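Local coordinates for protein beta-1,4-exocellulase (Thermobifida fusca, PDB 4B4H) that is the catalytic domain of the family 6 cellobiohydrolase Cel6B, an exocellulase that hydrolyses beta-1,4-glycosidic bonds in cellulose, at residues 4-9 against 218-223; 129-134 against 172-177; 271-276 against 280-285. All coordinates share one frame; numbering follows the deposited sequence.

Interaction 1. Residues 4-9 against 218-223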
ATOM      1  N   ASP A   4      -0.294  21.325   6.735  1.00 16.10           N
ATOM      2  CA  ASP A   4       0.983  20.802   6.255  1.00 15.42           C
ATOM      3  C   ASP A   4       1.067  19.277   6.368  1.00 14.09           C
ATOM      4  O   ASP A   4       1.663  18.613   5.522  1.00 14.68           O
ATOM      5  CB  ASP A   4       2.111  21.451   7.071  1.00 16.67           C
ATOM      6  CG  ASP A   4       3.501  21.130   6.538  1.00 17.91           C
ATOM      7  OD1 ASP A   4       3.894  21.704   5.504  1.00 19.43           O
ATOM      8  OD2 ASP A   4       4.224  20.326   7.175  1.00 19.14           O
ATOM      9  N   ASN A   5       0.461  18.732   7.415  1.00 11.84           N
ATOM     10  CA  ASN A   5       0.508  17.313   7.698  1.00 10.31           C
ATOM     11  C   ASN A   5      -0.805  16.950   8.358  1.00  9.52           C
ATOM     12  O   ASN A   5      -1.057  17.330   9.495  1.00  9.52           O
ATOM     13  CB  ASN A   5       1.675  17.002   8.637  1.00 10.20           C
ATOM     14  CG  ASN A   5       1.827  15.520   8.919  1.00  9.74           C
ATOM     15  OD1 ASN A   5       0.937  14.710   8.609  1.00  9.70           O
ATOM     16  ND2 ASN A   5       2.950  15.157   9.524  1.00  9.53           N
ATOM     17  N   PRO A   6      -1.679  16.241   7.636  1.00  8.79           N
ATOM     18  CA  PRO A   6      -2.999  16.014   8.227  1.00  8.47           C
ATOM     19  C   PRO A   6      -2.979  15.141   9.478  1.00  8.51           C
ATOM     20  O   PRO A   6      -3.938  15.152  10.243  1.00  8.17           O
ATOM     21  CB  PRO A   6      -3.785  15.322   7.105  1.00  8.52           C
ATOM     22  CG  PRO A   6      -2.745  14.816   6.141  1.00  8.44           C
ATOM     23  CD  PRO A   6      -1.606  15.775   6.238  1.00  8.65           C
ATOM     24  N   PHE A   7      -1.903  14.381   9.671  1.00  8.90           N
ATOM     25  CA  PHE A   7      -1.736  13.531  10.847  1.00  9.36           C
ATOM     26  C   PHE A   7      -1.228  14.296  12.070  1.00  9.98           C
ATOM     27  O   PHE A   7      -1.346  13.819  13.202  1.00 10.58           O
ATOM     28  CB  PHE A   7      -0.802  12.358  10.507  1.00  9.32           C
ATOM     29  CG  PHE A   7      -1.363  11.447   9.461  1.00  9.17           C
ATOM     30  CD1 PHE A   7      -2.211  10.392   9.808  1.00  9.11           C
ATOM     31  CD2 PHE A   7      -1.058  11.650   8.115  1.00  8.81           C
ATOM     32  CE1 PHE A   7      -2.735   9.552   8.828  1.00  9.17           C
ATOM     33  CE2 PHE A   7      -1.590  10.820   7.134  1.00  8.72           C
ATOM     34  CZ  PHE A   7      -2.423   9.772   7.493  1.00  8.96           C
ATOM     35  N   GLU A   8      -0.684  15.486  11.836  1.00 10.66           N
ATOM     36  CA  GLU A   8      -0.107  16.304  12.903  1.00 10.75           C
ATOM     37  C   GLU A   8      -1.210  16.912  13.788  1.00 11.19           C
ATOM     38  O   GLU A   8      -2.149  17.529  13.278  1.00 10.75           O
ATOM     39  CB  GLU A   8       0.790  17.376  12.299  1.00 11.25           C
ATOM     40  CG  GLU A   8       1.443  18.310  13.297  1.00 11.88           C
ATOM     41  CD  GLU A   8       2.511  19.173  12.656  1.00 12.51           C
ATOM     42  OE1 GLU A   8       2.371  19.543  11.475  1.00 13.65           O
ATOM     43  OE2 GLU A   8       3.494  19.496  13.344  1.00 12.13           O
ATOM     44  N   GLY A   9      -1.102  16.694  15.101  1.00 11.34           N
ATOM     45  CA  GLY A   9      -2.073  17.215  16.070  1.00 11.76           C
ATOM     46  C   GLY A   9      -3.502  16.732  15.886  1.00 11.86           C
ATOM     47  O   GLY A   9      -4.457  17.450  16.196  1.00 12.33           O
ATOM     48  N   TYR A 218      -3.041  19.263  -6.449  1.00 11.14           N
ATOM     49  CA  TYR A 218      -4.009  18.308  -5.889  1.00 10.34           C
ATOM     50  C   TYR A 218      -3.346  17.070  -5.268  1.00  9.72           C
ATOM     51  O   TYR A 218      -4.032  16.148  -4.817  1.00 10.24           O
ATOM     52  CB  TYR A 218      -5.039  17.885  -6.944  1.00 10.77           C
ATOM     53  CG  TYR A 218      -5.827  19.038  -7.506  1.00 11.32           C
ATOM     54  CD1 TYR A 218      -6.453  19.972  -6.670  1.00 11.66           C
ATOM     55  CD2 TYR A 218      -5.931  19.205  -8.878  1.00 11.64           C
ATOM     56  CE1 TYR A 218      -7.167  21.030  -7.206  1.00 11.82           C
ATOM     57  CE2 TYR A 218      -6.640  20.258  -9.425  1.00 12.05           C
ATOM     58  CZ  TYR A 218      -7.257  21.167  -8.587  1.00 12.04           C
ATOM     59  OH  TYR A 218      -7.943  22.213  -9.149  1.00 12.51           O
ATOM     60  N   VAL A 219      -2.013  17.044  -5.254  1.00  9.26           N
ATOM     61  CA  VAL A 219      -1.286  15.938  -4.627  1.00  8.60           C
ATOM     62  C   VAL A 219      -0.604  16.421  -3.362  1.00  8.52           C
ATOM     63  O   VAL A 219       0.235  17.322  -3.405  1.00  8.87           O
ATOM     64  CB  VAL A 219      -0.246  15.321  -5.584  1.00  8.33           C
ATOM     65  CG1 VAL A 219       0.452  14.130  -4.921  1.00  8.57           C
ATOM     66  CG2 VAL A 219      -0.934  14.854  -6.858  1.00  8.19           C
ATOM     67  N   HIS A 220      -0.983  15.812  -2.239  1.00  8.33           N
ATOM     68  CA  HIS A 220      -0.449  16.215  -0.957  1.00  8.39           C
ATOM     69  C   HIS A 220       0.763  15.406  -0.613  1.00  7.90           C
ATOM     70  O   HIS A 220       1.586  15.825   0.219  1.00  7.94           O
ATOM     71  CB  HIS A 220      -1.507  16.075   0.138  1.00  9.35           C
ATOM     72  CG  HIS A 220      -1.266  16.987   1.313  1.00  9.93           C
ATOM     73  ND1 HIS A 220      -1.582  18.296   1.291  1.00 10.84           N
ATOM     74  CD2 HIS A 220      -0.676  16.747   2.547  1.00 10.36           C
ATOM     75  CE1 HIS A 220      -1.224  18.862   2.454  1.00 11.24           C
ATOM     76  NE2 HIS A 220      -0.671  17.916   3.224  1.00 10.75           N
ATOM     77  N   GLY A 221       0.892  14.246  -1.252  1.00  7.56           N
ATOM     78  CA  GLY A 221       2.014  13.374  -1.000  1.00  7.19           C
ATOM     79  C   GLY A 221       1.888  12.041  -1.676  1.00  6.90           C
ATOM     80  O   GLY A 221       1.089  11.885  -2.603  1.00  6.93           O
ATOM     81  N   PHE A 222       2.710  11.112  -1.208  1.00  6.54           N
ATOM     82  CA  PHE A 222       2.785   9.771  -1.752  1.00  6.38           C
ATOM     83  C   PHE A 222       2.821   8.750  -0.620  1.00  6.17           C
ATOM     84  O   PHE A 222       3.280   9.041   0.469  1.00  6.01           O
ATOM     85  CB  PHE A 222       4.015   9.647  -2.663  1.00  6.91           C
ATOM     86  CG  PHE A 222       3.949  10.523  -3.891  1.00  7.21           C
ATOM     87  CD1 PHE A 222       4.285  11.875  -3.837  1.00  7.47           C
ATOM     88  CD2 PHE A 222       3.515   9.994  -5.099  1.00  7.50           C
ATOM     89  CE1 PHE A 222       4.204  12.682  -4.970  1.00  7.62           C
ATOM     90  CE2 PHE A 222       3.429  10.795  -6.227  1.00  7.73           C
ATOM     91  CZ  PHE A 222       3.769  12.127  -6.163  1.00  7.77           C
ATOM     92  N   ILE A 223       2.318   7.559  -0.888  1.00  5.96           N
ATOM     93  CA  ILE A 223       2.377   6.453   0.063  1.00  5.64           C
ATOM     94  C   ILE A 223       3.063   5.229  -0.536  1.00  5.76           C
ATOM     95  O   ILE A 223       2.677   4.758  -1.634  1.00  5.62           O
ATOM     96  CB  ILE A 223       0.981   6.089   0.635  1.00  5.66           C
ATOM     97  CG1 ILE A 223       1.077   4.899   1.591  1.00  5.65           C
ATOM     98  CG2 ILE A 223       0.006   5.735  -0.488  1.00  5.63           C
ATOM     99  CD1 ILE A 223      -0.190   4.641   2.378  1.00  5.66           C
TER
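The imidazole of His220 meets the chain of residues 4-9 with its NE2 corner, where Asp4 and Pro6 supply the partners. NE2 of His220 donates to the backbone O of Asp4 across 3.3 Å in a weak, bent bond (146° at the hydrogen), with the carbonyl lying at the ring edge, near the ring plane. Beside this bond lies the close-packed, buried part of the contact, a van der Waals touch of Pro6 on the ring. CD of Pro6 approaches His220 NE2 to 3.8 Å, and the same CD lies 3.9 Å from His220 CD2, meeting the ring obliquely. CG of His220 stands anti to the backbone N (chi1 -155°), which carries the imidazole across to the loop. Tyr181 packs edge-to-face on the His220 ring and also touches Pro6.

The loop is stiffened from within. OD1 of Asn5 accepts from Phe7 N at 3.0 Å, forming an Asx turn with the donor above the carbonyl plane, and Glu8 N bonds back to Asn5 O in the type I turn from Asn5 to Glu8. ND2 of Asn5 binds the backbone O of Asp347, while Phe7 packs on strands 346-350 and 283-287. The loop thus lies at the end of the GH6 barrel where its parallel strands begin.

The loose side is at Asp4, where the residue is exposed and CB leaves the backbone away from residues 218-223. Its OD1 remains 6.4 Å from His220 NE2, so no salt bridge forms. This carboxylate, close to that of Asp281, belongs to a calcium site seen in this protein, although no calcium is bound to the chain here. The backbone carbonyl, not the carboxylate, serves the histidine; the carboxylate, some way off, might slightly favour a protonated imidazole.

Interaction 2. Residues 129-134 against 172-177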
ATOM      1  N   ILE A 129      -9.586  14.040   5.841  1.00  7.72           N
ATOM      2  CA  ILE A 129      -9.752  12.806   5.095  1.00  7.19           C
ATOM      3  C   ILE A 129      -8.491  12.643   4.269  1.00  6.75           C
ATOM      4  O   ILE A 129      -8.249  13.424   3.368  1.00  6.98           O
ATOM      5  CB  ILE A 129     -10.979  12.857   4.160  1.00  7.09           C
ATOM      6  CG1 ILE A 129     -12.255  13.175   4.952  1.00  7.06           C
ATOM      7  CG2 ILE A 129     -11.167  11.545   3.403  1.00  7.15           C
ATOM      8  CD1 ILE A 129     -13.500  13.286   4.092  1.00  7.28           C
ATOM      9  N   VAL A 130      -7.686  11.640   4.616  1.00  6.50           N
ATOM     10  CA  VAL A 130      -6.507  11.280   3.840  1.00  6.20           C
ATOM     11  C   VAL A 130      -6.973  10.178   2.890  1.00  6.16           C
ATOM     12  O   VAL A 130      -7.482   9.166   3.351  1.00  6.27           O
ATOM     13  CB  VAL A 130      -5.379  10.754   4.754  1.00  6.31           C
ATOM     14  CG1 VAL A 130      -4.257  10.147   3.933  1.00  6.40           C
ATOM     15  CG2 VAL A 130      -4.843  11.868   5.633  1.00  6.57           C
ATOM     16  N   ALA A 131      -6.866  10.438   1.577  1.00  5.62           N
ATOM     17  CA  ALA A 131      -7.312   9.514   0.535  1.00  5.51           C
ATOM     18  C   ALA A 131      -6.098   8.876  -0.120  1.00  5.45           C
ATOM     19  O   ALA A 131      -5.194   9.580  -0.613  1.00  5.40           O
ATOM     20  CB  ALA A 131      -8.141  10.262  -0.498  1.00  5.46           C
ATOM     21  N   ILE A 132      -6.055   7.544  -0.075  1.00  5.43           N
ATOM     22  CA  ILE A 132      -4.979   6.792  -0.723  1.00  5.69           C
ATOM     23  C   ILE A 132      -5.392   6.473  -2.162  1.00  5.67           C
ATOM     24  O   ILE A 132      -6.349   5.754  -2.380  1.00  5.83           O
ATOM     25  CB  ILE A 132      -4.580   5.531   0.089  1.00  5.79           C
ATOM     26  CG1 ILE A 132      -3.926   5.937   1.425  1.00  6.01           C
ATOM     27  CG2 ILE A 132      -3.601   4.659  -0.677  1.00  5.97           C
ATOM     28  CD1 ILE A 132      -4.836   5.797   2.603  1.00  6.23           C
ATOM     29  N   ILE A 133      -4.651   7.002  -3.134  1.00  5.63           N
ATOM     30  CA  ILE A 133      -5.122   6.964  -4.527  1.00  5.73           C
ATOM     31  C   ILE A 133      -4.541   5.783  -5.320  1.00  5.74           C
ATOM     32  O   ILE A 133      -3.383   5.832  -5.765  1.00  5.82           O
ATOM     33  CB  ILE A 133      -4.835   8.276  -5.305  1.00  5.64           C
ATOM     34  CG1 ILE A 133      -5.366   9.526  -4.584  1.00  5.57           C
ATOM     35  CG2 ILE A 133      -5.420   8.216  -6.720  1.00  5.78           C
ATOM     36  CD1 ILE A 133      -6.788   9.459  -4.073  1.00  5.58           C
ATOM     37  N   GLU A 134      -5.386   4.764  -5.517  1.00  6.07           N
ATOM     38  CA  GLU A 134      -5.196   3.653  -6.483  1.00  6.14           C
ATOM     39  C   GLU A 134      -3.918   2.817  -6.370  1.00  6.17           C
ATOM     40  O   GLU A 134      -2.916   3.066  -7.059  1.00  5.95           O
ATOM     41  CB  GLU A 134      -5.464   4.132  -7.934  1.00  6.00           C
ATOM     42  CG  GLU A 134      -6.894   4.625  -8.199  1.00  5.97           C
ATOM     43  CD  GLU A 134      -7.945   3.514  -8.139  1.00  5.89           C
ATOM     44  OE1 GLU A 134      -7.577   2.323  -8.105  1.00  5.76           O
ATOM     45  OE2 GLU A 134      -9.158   3.810  -8.079  1.00  5.77           O
ATOM     46  N   ARG A 172      -8.304  15.395  -9.089  1.00  6.42           N
ATOM     47  CA  ARG A 172      -9.033  16.648  -9.204  1.00  6.61           C
ATOM     48  C   ARG A 172     -10.318  16.667  -8.373  1.00  6.70           C
ATOM     49  O   ARG A 172     -10.614  17.650  -7.689  1.00  7.14           O
ATOM     50  CB  ARG A 172      -9.369  16.971 -10.659  1.00  6.79           C
ATOM     51  CG  ARG A 172     -10.301  18.178 -10.776  1.00  6.97           C
ATOM     52  CD  ARG A 172     -10.314  18.808 -12.166  1.00  7.14           C
ATOM     53  NE  ARG A 172     -10.744  17.857 -13.199  1.00  7.19           N
ATOM     54  CZ  ARG A 172     -12.004  17.572 -13.513  1.00  7.32           C
ATOM     55  NH1 ARG A 172     -13.042  18.164 -12.897  1.00  7.46           N
ATOM     56  NH2 ARG A 172     -12.219  16.670 -14.483  1.00  7.78           N
ATOM     57  N   LYS A 173     -11.113  15.611  -8.488  1.00  6.73           N
ATOM     58  CA  LYS A 173     -12.422  15.575  -7.842  1.00  6.93           C
ATOM     59  C   LYS A 173     -12.297  15.604  -6.329  1.00  6.93           C
ATOM     60  O   LYS A 173     -13.030  16.327  -5.644  1.00  6.66           O
ATOM     61  CB  LYS A 173     -13.217  14.339  -8.289  1.00  7.07           C
ATOM     62  CG  LYS A 173     -13.810  14.369  -9.703  1.00  7.26           C
ATOM     63  CD  LYS A 173     -14.709  15.559 -10.018  1.00  7.77           C
ATOM     64  CE  LYS A 173     -16.025  15.551  -9.254  1.00  8.00           C
ATOM     65  NZ  LYS A 173     -16.954  16.592  -9.781  1.00  9.19           N
ATOM     66  N   LEU A 174     -11.364  14.821  -5.805  1.00  7.10           N
ATOM     67  CA  LEU A 174     -11.174  14.751  -4.370  0.50  7.15           C
ATOM     68  C   LEU A 174     -10.304  15.922  -3.931  1.00  7.29           C
ATOM     69  O   LEU A 174     -10.532  16.495  -2.881  1.00  7.39           O
ATOM     70  CB  LEU A 174     -10.570  13.406  -3.958  0.50  7.03           C
ATOM     71  CG  LEU A 174     -11.314  12.145  -4.416  0.50  6.88           C
ATOM     72  CD1 LEU A 174     -10.724  10.910  -3.746  0.50  6.92           C
ATOM     73  CD2 LEU A 174     -12.815  12.237  -4.150  0.50  6.77           C
ATOM     74  N   GLY A 175      -9.332  16.292  -4.764  1.00  7.44           N
ATOM     75  CA  GLY A 175      -8.435  17.414  -4.441  1.00  7.83           C
ATOM     76  C   GLY A 175      -9.103  18.771  -4.325  1.00  8.25           C
ATOM     77  O   GLY A 175      -8.601  19.648  -3.614  1.00  8.66           O
ATOM     78  N   GLU A 176     -10.205  18.981  -5.040  1.00  8.60           N
ATOM     79  CA  GLU A 176     -10.948  20.243  -4.875  1.00  8.89           C
ATOM     80  C   GLU A 176     -11.496  20.395  -3.440  1.00  9.17           C
ATOM     81  O   GLU A 176     -11.543  21.518  -2.901  1.00  9.42           O
ATOM     82  CB  GLU A 176     -12.058  20.364  -5.922  1.00  9.30           C
ATOM     83  CG  GLU A 176     -11.517  20.680  -7.308  1.00  9.62           C
ATOM     84  CD  GLU A 176     -12.496  20.374  -8.430  1.00  9.72           C
ATOM     85  OE1 GLU A 176     -13.614  19.918  -8.151  1.00 10.25           O
ATOM     86  OE2 GLU A 176     -12.139  20.597  -9.606  1.00 10.00           O
ATOM     87  N   ILE A 177     -11.863  19.268  -2.826  1.00  8.87           N
ATOM     88  CA  ILE A 177     -12.553  19.230  -1.524  1.00  9.03           C
ATOM     89  C   ILE A 177     -11.590  19.718  -0.419  1.00  9.34           C
ATOM     90  O   ILE A 177     -10.464  19.226  -0.301  1.00  8.95           O
ATOM     91  CB  ILE A 177     -13.099  17.801  -1.255  1.00  8.77           C
ATOM     92  CG1 ILE A 177     -13.856  17.292  -2.502  1.00  8.72           C
ATOM     93  CG2 ILE A 177     -14.004  17.744  -0.035  1.00  8.95           C
ATOM     94  CD1 ILE A 177     -14.580  15.974  -2.353  1.00  9.00           C
TER
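A beta-alpha-beta crossover of the GH6 barrel accounts for this contact: strand 127-133 leads through two shorter helices, 140-143 and 152-160, to helix 162-175, and the chain then returns as the neighbouring parallel strand 180-185. Leu174, near the end of that helix, drops its side chain on to the strand between Ala131 and Ile133. One branch does the touching. CD1 of Leu174 lies 4.2 Å from Ala131 CB, and the same CD1 is 4.2 Å from Ile133 CD1, so a single methyl bridges two alternate residues on the helix-facing side of the strand. With CG of Leu174 anti to its carbonyl carbon (chi1 -55°), the side chain extends from the helix towards the sheet. Leu174 is modelled in two conformers, and these distances hold for one of them. The contact is wholly apolar, buried and small, about 77 Å² over both sides. Val130 faces the other way and packs on Pro6 and Phe7, while Ile132 touches Val352. Leu174 also rests on Ile81 of strand 75-81 and Asn182 of strand 180-185, the two strands that flank 127-133, and helix 103-121 lies alongside, reached by Ile129, Lys173 and Ile177.

Interaction 3. Residues 271-276 against 280-285; sequences QALIAK and SDIGML
Ile274 lays its CG1-CD1 arm over the backbone of Ser280, with its CD1 methyl 3.4 Å from the carbonyl O of Ser280 and the same CD1 3.9 Å from Ser280 CA. The other branch joins in, since CG2 of Ile274 comes to 4.0 Å from Ser280 CA. Both branches thus rest on the main chain of Ser280, and neither on its hydroxyl. Its second neighbour is Ile282: CG1 of Ile274 lies 3.9 Å from CG1 of Ile282, the two side chains running alongside one another in opposing directions. An alanine at Ile274 would keep neither branch, which would probably open a gap beside Ile282 and leave the Ser280 backbone without its apolar cover.

Helix 262-276 and strand 283-287 are consecutive elements of the GH6 alpha/beta barrel, joined by a short loop; the helix belongs to the beta-alpha-beta crossover between the neighbouring parallel strands 221-224 and 283-287, and this contact folds its last turns back against the approach to the second strand. CG1 of Ile282 sits between the backbone N and the carbonyl carbon (chi1 52°), and from there its CD1 reaches Leu273 CB at 4.0 Å. On the strand itself, CE of Met284 meets CD1 of Leu273 at 4.3 Å, so that Leu273 faces both Ile282 and Met284. All three also touch Phe222 of strand 221-224, and Leu273 touches Phe205 of helix 198-209.

Arg270 of the same helix donates from NE to Ile282 O and, weakly, from NH2 to Ser280 O, so the Ser280 carbonyl has a polar partner as well as the Ile274 methyl beside it. CB of Asp281 leaves the backbone away from the helix; its carboxylate forms a salt bridge with Arg279 and belongs to a calcium site seen in this protein, with no calcium bound to the chain here.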
ATOM      1  N   GLN A 271      12.438  13.677  -3.054  1.00 12.25           N
ATOM      2  CA  GLN A 271      13.322  14.632  -3.728  1.00 12.37           C
ATOM      3  C   GLN A 271      13.182  14.596  -5.249  1.00 12.04           C
ATOM      4  O   GLN A 271      13.063  15.637  -5.885  1.00 11.48           O
ATOM      5  CB  GLN A 271      14.785  14.448  -3.290  1.00 13.70           C
ATOM      6  CG  GLN A 271      15.100  14.935  -1.874  1.00 14.75           C
ATOM      7  CD  GLN A 271      14.360  16.210  -1.490  1.00 15.50           C
ATOM      8  OE1 GLN A 271      14.335  17.194  -2.242  1.00 16.22           O
ATOM      9  NE2 GLN A 271      13.740  16.193  -0.318  1.00 15.88           N
ATOM     10  N   ALA A 272      13.174  13.392  -5.820  1.00 11.52           N
ATOM     11  CA  ALA A 272      12.964  13.223  -7.258  1.00 11.16           C
ATOM     12  C   ALA A 272      11.660  13.872  -7.715  1.00 10.90           C
ATOM     13  O   ALA A 272      11.626  14.561  -8.735  1.00 10.78           O
ATOM     14  CB  ALA A 272      12.995  11.757  -7.640  1.00 11.74           C
ATOM     15  N   LEU A 273      10.597  13.691  -6.931  1.00 10.42           N
ATOM     16  CA  LEU A 273       9.277  14.180  -7.323  1.00 10.22           C
ATOM     17  C   LEU A 273       9.209  15.692  -7.289  1.00 10.26           C
ATOM     18  O   LEU A 273       8.601  16.309  -8.157  1.00 10.10           O
ATOM     19  CB  LEU A 273       8.182  13.566  -6.451  1.00  9.93           C
ATOM     20  CG  LEU A 273       7.982  12.062  -6.670  1.00  9.61           C
ATOM     21  CD1 LEU A 273       7.452  11.430  -5.388  1.00  9.77           C
ATOM     22  CD2 LEU A 273       7.088  11.733  -7.869  1.00  9.99           C
ATOM     23  N   ILE A 274       9.835  16.292  -6.282  1.00 10.56           N
ATOM     24  CA  ILE A 274       9.854  17.743  -6.193  1.00 11.28           C
ATOM     25  C   ILE A 274      10.620  18.330  -7.379  1.00 11.62           C
ATOM     26  O   ILE A 274      10.154  19.290  -7.994  1.00 11.85           O
ATOM     27  CB  ILE A 274      10.433  18.244  -4.853  1.00 11.25           C
ATOM     28  CG1 ILE A 274       9.608  17.694  -3.682  1.00 11.44           C
ATOM     29  CG2 ILE A 274      10.439  19.770  -4.817  1.00 11.48           C
ATOM     30  CD1 ILE A 274      10.094  18.148  -2.321  1.00 11.38           C
ATOM     31  N   ALA A 275      11.744  17.702  -7.723  1.00 12.29           N
ATOM     32  CA  ALA A 275      12.553  18.100  -8.881  1.00 12.50           C
ATOM     33  C   ALA A 275      11.760  18.025 -10.192  1.00 13.07           C
ATOM     34  O   ALA A 275      11.856  18.916 -11.044  1.00 13.17           O
ATOM     35  CB  ALA A 275      13.834  17.272  -8.953  1.00 12.93           C
ATOM     36  N   LYS A 276      10.967  16.968 -10.336  1.00 12.85           N
ATOM     37  CA  LYS A 276      10.053  16.807 -11.467  1.00 13.35           C
ATOM     38  C   LYS A 276       8.991  17.911 -11.547  1.00 13.27           C
ATOM     39  O   LYS A 276       8.537  18.273 -12.648  1.00 13.48           O
ATOM     40  CB  LYS A 276       9.394  15.426 -11.398  1.00 13.24           C
ATOM     41  CG  LYS A 276       8.544  15.041 -12.602  1.00 13.43           C
ATOM     42  CD  LYS A 276       9.359  14.869 -13.876  1.00 13.81           C
ATOM     43  CE  LYS A 276       8.438  14.595 -15.059  1.00 13.93           C
ATOM     44  NZ  LYS A 276       9.114  14.629 -16.393  1.00 14.35           N
ATOM     45  N   SER A 280       6.852  21.588  -3.001  1.00 14.60           N
ATOM     46  CA  SER A 280       8.032  21.463  -2.130  1.00 14.37           C
ATOM     47  C   SER A 280       7.705  20.856  -0.767  1.00 14.00           C
ATOM     48  O   SER A 280       8.582  20.300  -0.098  1.00 13.70           O
ATOM     49  CB  SER A 280       8.706  22.834  -1.932  1.00 15.01           C
ATOM     50  OG  SER A 280       8.356  23.399  -0.669  1.00 16.76           O
ATOM     51  N   ASP A 281       6.444  20.980  -0.362  1.00 13.56           N
ATOM     52  CA  ASP A 281       5.988  20.514   0.940  1.00 13.87           C
ATOM     53  C   ASP A 281       5.257  19.160   0.894  1.00 12.98           C
ATOM     54  O   ASP A 281       4.488  18.844   1.801  1.00 12.97           O
ATOM     55  CB  ASP A 281       5.122  21.584   1.619  1.00 14.80           C
ATOM     56  CG  ASP A 281       3.880  21.931   0.816  1.00 15.43           C
ATOM     57  OD1 ASP A 281       3.965  21.961  -0.428  1.00 16.74           O
ATOM     58  OD2 ASP A 281       2.821  22.176   1.430  1.00 15.89           O
ATOM     59  N   ILE A 282       5.501  18.349  -0.135  1.00 12.19           N
ATOM     60  CA  ILE A 282       4.943  16.986  -0.110  1.00 11.24           C
ATOM     61  C   ILE A 282       5.537  16.186   1.051  1.00 11.01           C
ATOM     62  O   ILE A 282       6.722  16.312   1.375  1.00 11.42           O
ATOM     63  CB  ILE A 282       5.012  16.191  -1.456  1.00 10.65           C
ATOM     64  CG1 ILE A 282       6.422  16.151  -2.064  1.00 10.60           C
ATOM     65  CG2 ILE A 282       3.983  16.708  -2.467  1.00 10.84           C
ATOM     66  CD1 ILE A 282       6.538  15.163  -3.216  1.00 10.56           C
ATOM     67  N   GLY A 283       4.683  15.416   1.715  1.00 10.30           N
ATOM     68  CA  GLY A 283       5.121  14.457   2.733  1.00  9.57           C
ATOM     69  C   GLY A 283       4.857  13.045   2.243  1.00  8.94           C
ATOM     70  O   GLY A 283       3.980  12.813   1.396  1.00  9.06           O
ATOM     71  N   MET A 284       5.611  12.095   2.771  1.00  8.71           N
ATOM     72  CA  MET A 284       5.463  10.697   2.365  1.00  8.31           C
ATOM     73  C   MET A 284       4.822   9.869   3.480  1.00  7.94           C
ATOM     74  O   MET A 284       5.017  10.146   4.648  1.00  8.30           O
ATOM     75  CB  MET A 284       6.822  10.081   1.980  1.00  8.63           C
ATOM     76  CG  MET A 284       7.662  10.890   0.993  1.00  8.64           C
ATOM     77  SD  MET A 284       6.892  11.162  -0.620  1.00  9.16           S
ATOM     78  CE  MET A 284       7.441   9.679  -1.461  1.00  9.54           C
ATOM     79  N   LEU A 285       4.076   8.831   3.116  1.00  7.37           N
ATOM     80  CA  LEU A 285       3.600   7.851   4.091  1.00  7.07           C
ATOM     81  C   LEU A 285       4.238   6.498   3.804  1.00  6.90           C
ATOM     82  O   LEU A 285       4.577   6.213   2.656  1.00  6.43           O
ATOM     83  CB  LEU A 285       2.073   7.711   4.038  1.00  6.78           C
ATOM     84  CG  LEU A 285       1.215   8.961   4.227  1.00  6.79           C
ATOM     85  CD1 LEU A 285      -0.261   8.638   4.028  1.00  6.87           C
ATOM     86  CD2 LEU A 285       1.487   9.604   5.593  1.00  6.89           C
TER

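All three contacts belong to the one alpha/beta barrel and reach the same sheet. Along the chain, both segments of interaction 2 fall between the two segments of interaction 1, and interaction 3 follows both. Interaction 1 lies centrally, its centre about 11 Å from each of the others, whose centres are about 17 Å apart. It touches interaction 2 through Ile223 against Ile132, and interaction 3 through Phe222, whose strand 221-224 neighbours 283-287. Interactions 2 and 3 each pack a helix on a strand, whereas interaction 1 ties the N-terminal loop to the sheet. Asp4 and Asp281 belong to one calcium site, so the metal, when bound, would probably join that loop to the segment before strand 283-287.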